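PDB 6FOP: glycoside hydrolase family 81 from Clostridium thermocellum, which probably hydrolyses beta-1,3-glucans such as laminarin as part of the bacterium's multienzyme cellulosome. Local coordinates for residues H425-I430 and I505-A510. Numbering follows the deposited sequence.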
# COMPACT_ATOMS: atom_id res chain seq x y z
N HIS A 425 -9.70 -13.98 -2.06
CA HIS A 425 -10.36 -14.41 -0.83
C HIS A 425 -11.21 -15.67 -1.10
O HIS A 425 -11.11 -16.67 -0.39
CB HIS A 425 -11.15 -13.30 -0.18
CG HIS A 425 -11.66 -13.67 1.18
ND1 HIS A 425 -12.63 -12.94 1.82
CD2 HIS A 425 -11.33 -14.68 2.02
CE1 HIS A 425 -12.87 -13.49 3.00
NE2 HIS A 425 -12.12 -14.56 3.14
N ALA A 426 -12.01 -15.61 -2.16
CA ALA A 426 -12.85 -16.74 -2.52
C ALA A 426 -12.00 -17.95 -2.84
O ALA A 426 -12.31 -19.07 -2.42
CB ALA A 426 -13.76 -16.39 -3.67
N ALA A 427 -10.93 -17.76 -3.60
CA ALA A 427 -10.04 -18.88 -3.94
C ALA A 427 -9.42 -19.49 -2.70
O ALA A 427 -9.28 -20.71 -2.61
CB ALA A 427 -8.96 -18.42 -4.88
N ALA A 428 -8.99 -18.65 -1.76
CA ALA A 428 -8.43 -19.13 -0.50
C ALA A 428 -9.43 -19.94 0.31
O ALA A 428 -9.06 -20.99 0.89
CB ALA A 428 -7.88 -17.98 0.30
N GLN A 429 -10.67 -19.45 0.41
CA GLN A 429 -11.68 -20.22 1.13
C GLN A 429 -11.92 -21.58 0.46
O GLN A 429 -12.09 -22.59 1.17
CB GLN A 429 -12.98 -19.44 1.24
CG GLN A 429 -12.93 -18.18 2.11
CD GLN A 429 -12.58 -18.43 3.56
OE1 GLN A 429 -12.64 -19.56 4.04
NE2 GLN A 429 -12.19 -17.39 4.27
N ILE A 430 -11.92 -21.63 -0.87
CA ILE A 430 -12.00 -22.92 -1.54
C ILE A 430 -10.77 -23.78 -1.20
O ILE A 430 -10.92 -24.97 -0.88
CB ILE A 430 -12.19 -22.79 -3.06
CG1 ILE A 430 -13.50 -22.10 -3.37
CG2 ILE A 430 -12.12 -24.14 -3.74
CD1 ILE A 430 -13.60 -21.61 -4.77
N ILE A 505 -2.33 -14.40 2.56
CA ILE A 505 -1.91 -15.21 3.73
C ILE A 505 -2.66 -16.54 3.73
O ILE A 505 -2.07 -17.63 3.86
CB ILE A 505 -2.16 -14.48 5.07
CG1 ILE A 505 -1.35 -13.18 5.16
CG2 ILE A 505 -1.86 -15.39 6.25
CD1 ILE A 505 -1.64 -12.35 6.39
N LEU A 506 -3.99 -16.45 3.60
CA LEU A 506 -4.81 -17.66 3.64
C LEU A 506 -4.50 -18.60 2.50
O LEU A 506 -4.41 -19.81 2.72
CB LEU A 506 -6.30 -17.32 3.63
CG LEU A 506 -6.90 -16.55 4.80
CD1 LEU A 506 -8.39 -16.25 4.58
CD2 LEU A 506 -6.67 -17.31 6.12
N TRP A 507 -4.33 -18.06 1.29
CA TRP A 507 -3.97 -18.91 0.16
C TRP A 507 -2.65 -19.64 0.37
O TRP A 507 -2.53 -20.83 0.14
CB TRP A 507 -3.90 -18.06 -1.12
CG TRP A 507 -3.47 -18.85 -2.30
CD1 TRP A 507 -2.20 -18.94 -2.81
CD2 TRP A 507 -4.28 -19.70 -3.11
NE1 TRP A 507 -2.18 -19.80 -3.88
CE2 TRP A 507 -3.43 -20.29 -4.08
CE3 TRP A 507 -5.64 -20.04 -3.11
CZ2 TRP A 507 -3.91 -21.16 -5.06
CZ3 TRP A 507 -6.10 -20.92 -4.07
CH2 TRP A 507 -5.23 -21.47 -5.03
N GLY A 508 -1.64 -18.90 0.79
CA GLY A 508 -0.34 -19.48 1.03
C GLY A 508 -0.36 -20.55 2.09
O GLY A 508 0.18 -21.64 1.91
N GLU A 509 -1.03 -20.29 3.19
CA GLU A 509 -1.09 -21.29 4.23
C GLU A 509 -1.94 -22.49 3.79
O GLU A 509 -1.55 -23.63 4.04
CB GLU A 509 -1.65 -20.68 5.52
CG GLU A 509 -1.66 -21.61 6.72
CD GLU A 509 -0.30 -22.05 7.21
OE1 GLU A 509 0.78 -21.57 6.75
OE2 GLU A 509 -0.29 -22.92 8.08
N ALA A 510 -3.05 -22.25 3.10
CA ALA A 510 -3.92 -23.35 2.65
C ALA A 510 -3.22 -24.28 1.67
O ALA A 510 -3.49 -25.48 1.65
CB ALA A 510 -5.17 -22.81 2.00
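Apolar contact between A428 and the pair L506 and W507 forms the centre of this crossing, where A428 and W507 bring their CA atoms to 4.5 Å. The CB of A428 lies 3.7 Å from CB of L506 and also touches CB of W507, so one methyl meets the roots of two successive side chains. The small methyls of A427 and A428 at the interface are consistent with the short separation of the two segment axes, which approach to 8.4 Å.

The indole of W507 supplies the aromatic part. Because its CG is anti to the backbone N (chi1 177°), the six-membered ring reaches along the flank of helix 416-433, where CZ3 comes within 3.9 Å of CB of A427. The carbonyl oxygen of A427 lies in the ring plane at its edge, 3.5 Å from CZ3. At the other end of the indole, NE1 is hydrogen-bonded to E448, which anchors the buried ring on its polar side.

Both helices, 416-433 and 494-511, belong to the C-terminal catalytic domain, an (alpha/alpha)6 barrel as in other family 81 enzymes, and the near-parallel pairing of the segments at 27° is consistent with helices of such a barrel.

Polar groups enter through H425 and Q429, one helical turn apart. NE2 of Q429 donates to NE2 of H425 at 3.0 Å and 175°; the acceptor lies in the amide plane, whereas the donor is tilted from the imidazole plane. The same amide nitrogen also bonds to the carbonyl of P307. CD1 of L506 rests against this pair, 4.0 Å from NE2 of Q429, and also touches CD2 of H425.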